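Local atomic coordinates of TRAP dicarboxylate transporter, DctP subunit (Sulfurospirillum deleyianum, PDB entry 4OVS), a protein that probably serves as the periplasmic solute-binding component of a TRAP dicarboxylate transporter, and binds succinate. Residues G136-K148 against L257-A271. Sequence-based numbering, arbitrary orientation.
Sequences GFVALDYWDAGFK and LQAMKEATEYERKEA
Glu267 turns its carboxylate onto the backbone of Asp144 and brings one oxygen to each of its two backbone polar atoms, N and O. Glu267 OE1 accepts from the Asp144 N at 3.0 Å in a nearly straight bond (168°) on its syn side, while Glu267 OE2 lies 2.5 Å from the Asp144 O. With CG anti to the backbone N (chi1 -166°), the CG methylene lies over one face of the Trp143 indole as a CH-pi contact, 4.0 Å from the centroid of the six-membered ring, and a bend at chi2 turns the carboxylate toward the strand backbone, almost parallel to the ring. The indole is also held at its edge, where NE1 donates in plane to Thr264 OG1 at 3.1 Å. That hydroxyl lies 2.8 Å from Asp141 OD2, with Met260 O as a competing acceptor for its single proton. Met260, present as selenomethionine, brings SE obliquely against the ring, 3.9 Å from Trp143 CZ2, in a Met-aromatic contact. A leucine in place of Trp143 would probably leave Thr264 OG1 without its N-H donor and the Glu267 methylene without a flat face to rest on. Arg268, extended from CG to NE, grips Tyr142 O side-on through NE and NH2, the latter at 2.8 Å, while its NH1 forms a salt bridge with Asp121. The contact illustrates how a helix can dock on a strand running nearly parallel to it (15°) by binding backbone groups of Tyr142 and Asp144, which alternate with Asp141, Trp143 and Ala145, whose backbones bond to strand 233-241. That strand pairs antiparallel with strand 137-152, and Ala145 packs on its succinate-binding Tyr236; helix 123-134 receives Tyr142, and helix 39-54 packs against helix 253-289 through Phe47 on Met260 and Val51 on Ala259.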
# COMPACT_ATOMS: atom_id res chain seq x y z
N GLY A 136 -5.75 -19.30 3.56
CA GLY A 136 -4.48 -19.99 3.69
C GLY A 136 -3.24 -19.15 3.91
O GLY A 136 -2.17 -19.50 3.43
N PHE A 137 -3.37 -18.03 4.63
CA PHE A 137 -2.22 -17.25 5.09
C PHE A 137 -2.33 -17.00 6.56
O PHE A 137 -3.42 -17.04 7.12
CB PHE A 137 -2.14 -15.90 4.36
CG PHE A 137 -1.93 -16.04 2.89
CD1 PHE A 137 -0.68 -16.35 2.40
CD2 PHE A 137 -2.98 -15.90 2.00
CE1 PHE A 137 -0.48 -16.49 1.05
CE2 PHE A 137 -2.78 -16.06 0.66
CZ PHE A 137 -1.52 -16.35 0.18
N VAL A 138 -1.21 -16.76 7.22
CA VAL A 138 -1.28 -16.32 8.59
C VAL A 138 -1.27 -14.79 8.57
O VAL A 138 -0.28 -14.18 8.21
CB VAL A 138 -0.08 -16.79 9.37
CG1 VAL A 138 -0.26 -16.47 10.86
CG2 VAL A 138 0.16 -18.24 9.11
N ALA A 139 -2.40 -14.20 8.96
CA ALA A 139 -2.57 -12.76 8.98
C ALA A 139 -2.11 -12.19 10.31
O ALA A 139 -2.59 -12.61 11.35
CB ALA A 139 -4.03 -12.40 8.77
N LEU A 140 -1.21 -11.21 10.28
CA LEU A 140 -0.75 -10.61 11.51
C LEU A 140 -1.31 -9.19 11.57
O LEU A 140 -2.52 -9.04 11.69
CB LEU A 140 0.78 -10.64 11.57
CG LEU A 140 1.46 -12.00 11.63
CD1 LEU A 140 2.97 -11.89 11.48
CD2 LEU A 140 1.16 -12.65 12.90
N ASP A 141 -0.48 -8.15 11.46
CA ASP A 141 -0.88 -6.78 11.78
C ASP A 141 -1.06 -5.87 10.55
O ASP A 141 -0.48 -6.11 9.53
CB ASP A 141 0.22 -6.06 12.55
CG ASP A 141 0.39 -6.55 13.96
OD1 ASP A 141 -0.64 -6.58 14.70
OD2 ASP A 141 1.57 -6.88 14.33
N TYR A 142 -1.79 -4.78 10.69
CA TYR A 142 -1.80 -3.76 9.67
C TYR A 142 -0.69 -2.73 9.86
O TYR A 142 -0.43 -2.28 11.00
CB TYR A 142 -3.12 -3.02 9.67
CG TYR A 142 -4.32 -3.88 9.32
CD1 TYR A 142 -4.55 -4.23 8.01
CD2 TYR A 142 -5.23 -4.28 10.27
CE1 TYR A 142 -5.65 -4.99 7.65
CE2 TYR A 142 -6.34 -5.06 9.92
CZ TYR A 142 -6.55 -5.40 8.60
OH TYR A 142 -7.64 -6.17 8.21
N TRP A 143 -0.08 -2.38 8.72
CA TRP A 143 0.93 -1.31 8.56
C TRP A 143 0.41 -0.19 7.67
O TRP A 143 -0.45 -0.42 6.83
CB TRP A 143 2.19 -1.89 7.95
CG TRP A 143 3.06 -2.71 8.84
CD1 TRP A 143 2.74 -3.22 10.06
CD2 TRP A 143 4.38 -3.17 8.54
NE1 TRP A 143 3.82 -3.93 10.57
CE2 TRP A 143 4.83 -3.91 9.65
CE3 TRP A 143 5.25 -2.98 7.45
CZ2 TRP A 143 6.12 -4.45 9.72
CZ3 TRP A 143 6.51 -3.51 7.54
CH2 TRP A 143 6.94 -4.23 8.66
N ASP A 144 0.97 1.04 7.84
CA ASP A 144 0.49 2.27 7.21
C ASP A 144 1.48 2.67 6.09
O ASP A 144 2.69 2.53 6.27
CB ASP A 144 0.55 3.41 8.25
CG ASP A 144 0.00 4.72 7.74
OD1 ASP A 144 -0.69 4.76 6.70
OD2 ASP A 144 0.24 5.74 8.43
N ALA A 145 0.96 3.13 4.96
CA ALA A 145 1.78 3.86 3.99
C ALA A 145 1.35 5.30 4.03
O ALA A 145 2.05 6.10 4.58
CB ALA A 145 1.69 3.27 2.54
N GLY A 146 0.20 5.61 3.43
CA GLY A 146 -0.37 6.92 3.51
C GLY A 146 -1.46 7.10 2.48
O GLY A 146 -1.77 6.21 1.71
N PHE A 147 -2.04 8.29 2.48
CA PHE A 147 -3.00 8.66 1.47
C PHE A 147 -2.31 8.88 0.12
O PHE A 147 -1.14 9.24 0.07
CB PHE A 147 -3.77 9.90 1.91
CG PHE A 147 -4.76 9.63 3.00
CD1 PHE A 147 -6.06 9.22 2.70
CD2 PHE A 147 -4.40 9.75 4.31
CE1 PHE A 147 -6.95 8.96 3.68
CE2 PHE A 147 -5.29 9.49 5.30
CZ PHE A 147 -6.58 9.10 4.98
N LYS A 148 -3.07 8.69 -0.94
CA LYS A 148 -2.55 8.59 -2.29
C LYS A 148 -2.74 9.92 -3.04
O LYS A 148 -3.69 10.66 -2.76
CB LYS A 148 -3.28 7.49 -3.06
CG LYS A 148 -3.02 6.07 -2.57
CD LYS A 148 -3.67 5.05 -3.51
CE LYS A 148 -5.18 5.26 -3.56
NZ LYS A 148 -5.89 4.12 -4.17
N LEU A 257 6.98 -13.47 17.01
CA LEU A 257 5.74 -12.74 17.18
C LEU A 257 5.97 -11.46 17.97
O LEU A 257 5.32 -10.46 17.73
CB LEU A 257 4.69 -13.62 17.91
CG LEU A 257 4.14 -14.80 17.10
CD1 LEU A 257 3.13 -15.53 17.96
CD2 LEU A 257 3.49 -14.40 15.79
N GLN A 258 6.89 -11.49 18.92
CA GLN A 258 7.18 -10.30 19.68
C GLN A 258 7.90 -9.29 18.73
O GLN A 258 7.53 -8.12 18.61
CB GLN A 258 8.01 -10.63 20.93
CG GLN A 258 8.29 -9.38 21.75
CD GLN A 258 9.27 -9.59 22.88
OE1 GLN A 258 9.27 -10.61 23.58
NE2 GLN A 258 10.10 -8.58 23.10
N ALA A 259 8.89 -9.80 18.00
CA ALA A 259 9.59 -9.01 16.99
C ALA A 259 8.62 -8.29 16.08
O ALA A 259 8.74 -7.07 15.86
CB ALA A 259 10.47 -9.88 16.23
N MSE A 260 7.62 -8.99 15.58
CA MSE A 260 6.67 -8.35 14.68
C MSE A 260 5.79 -7.29 15.34
O MSE A 260 5.52 -6.24 14.72
CB MSE A 260 5.77 -9.36 13.99
CG MSE A 260 4.92 -8.72 12.87
SE MSE A 260 5.99 -7.93 11.42
CE MSE A 260 6.62 -9.57 10.59
N LYS A 261 5.33 -7.56 16.57
CA LYS A 261 4.58 -6.57 17.34
C LYS A 261 5.36 -5.24 17.48
O LYS A 261 4.83 -4.16 17.22
CB LYS A 261 4.24 -7.15 18.73
CG LYS A 261 3.27 -6.29 19.55
CD LYS A 261 3.20 -6.79 21.02
CE LYS A 261 2.25 -5.98 21.92
NZ LYS A 261 0.79 -6.07 21.55
N GLU A 262 6.59 -5.33 17.93
CA GLU A 262 7.45 -4.17 18.09
C GLU A 262 7.65 -3.44 16.76
O GLU A 262 7.60 -2.20 16.70
CB GLU A 262 8.79 -4.62 18.67
CG GLU A 262 8.65 -5.14 20.04
CD GLU A 262 9.97 -5.49 20.70
OE1 GLU A 262 11.03 -5.00 20.25
OE2 GLU A 262 9.94 -6.24 21.70
N ALA A 263 7.80 -4.21 15.69
CA ALA A 263 8.08 -3.67 14.38
C ALA A 263 6.88 -2.94 13.81
O ALA A 263 7.01 -1.94 13.11
CB ALA A 263 8.54 -4.78 13.42
N THR A 264 5.70 -3.42 14.18
CA THR A 264 4.45 -2.80 13.76
C THR A 264 4.34 -1.42 14.42
O THR A 264 4.03 -0.44 13.75
CB THR A 264 3.27 -3.70 14.17
OG1 THR A 264 3.33 -4.95 13.45
CG2 THR A 264 1.98 -3.04 13.90
N GLU A 265 4.62 -1.35 15.72
CA GLU A 265 4.56 -0.07 16.49
C GLU A 265 5.56 0.92 15.86
O GLU A 265 5.25 2.09 15.64
CB GLU A 265 4.91 -0.30 17.96
CG GLU A 265 5.46 0.97 18.67
CD GLU A 265 5.78 0.78 20.17
OE1 GLU A 265 6.56 -0.16 20.51
OE2 GLU A 265 5.26 1.59 20.99
N TYR A 266 6.75 0.41 15.53
CA TYR A 266 7.82 1.23 14.96
C TYR A 266 7.47 1.72 13.55
O TYR A 266 7.63 2.88 13.23
CB TYR A 266 9.11 0.43 14.93
CG TYR A 266 10.18 1.10 14.15
CD1 TYR A 266 10.76 2.25 14.64
CD2 TYR A 266 10.62 0.60 12.95
CE1 TYR A 266 11.76 2.91 13.92
CE2 TYR A 266 11.62 1.23 12.23
CZ TYR A 266 12.19 2.39 12.72
OH TYR A 266 13.16 3.07 12.04
N GLU A 267 6.98 0.82 12.72
CA GLU A 267 6.54 1.20 11.38
C GLU A 267 5.52 2.29 11.37
O GLU A 267 5.61 3.20 10.55
CB GLU A 267 6.01 -0.00 10.60
CG GLU A 267 5.86 0.20 9.16
CD GLU A 267 4.55 0.87 8.68
OE1 GLU A 267 3.53 0.93 9.42
OE2 GLU A 267 4.58 1.32 7.48
N ARG A 268 4.55 2.24 12.27
CA ARG A 268 3.49 3.23 12.24
C ARG A 268 4.02 4.61 12.69
O ARG A 268 3.52 5.62 12.25
CB ARG A 268 2.26 2.81 13.00
CG ARG A 268 1.64 1.49 12.55
CD ARG A 268 0.51 1.13 13.49
NE ARG A 268 -0.27 -0.01 13.04
CZ ARG A 268 -1.45 -0.37 13.55
NH1 ARG A 268 -2.01 0.34 14.52
NH2 ARG A 268 -2.08 -1.44 13.10
N LYS A 269 5.04 4.63 13.56
CA LYS A 269 5.66 5.88 13.98
C LYS A 269 6.41 6.49 12.79
O LYS A 269 6.23 7.66 12.48
CB LYS A 269 6.56 5.61 15.20
CG LYS A 269 5.76 5.35 16.51
CD LYS A 269 6.70 4.83 17.60
CE LYS A 269 6.00 4.38 18.84
NZ LYS A 269 5.30 5.44 19.56
N GLU A 270 7.18 5.67 12.05
CA GLU A 270 7.90 6.15 10.90
C GLU A 270 6.91 6.67 9.87
O GLU A 270 7.14 7.68 9.25
CB GLU A 270 8.78 5.04 10.29
CG GLU A 270 10.07 4.73 11.09
CD GLU A 270 11.17 5.82 10.97
OE1 GLU A 270 12.17 5.70 11.70
OE2 GLU A 270 11.05 6.76 10.15
N ALA A 271 5.78 6.02 9.73
CA ALA A 271 4.78 6.48 8.75
C ALA A 271 4.13 7.79 9.14
O ALA A 271 3.77 8.53 8.25
CB ALA A 271 3.74 5.45 8.46
O HOH W 1 0.90 6.05 11.35
O HOH W 2 1.55 8.65 5.81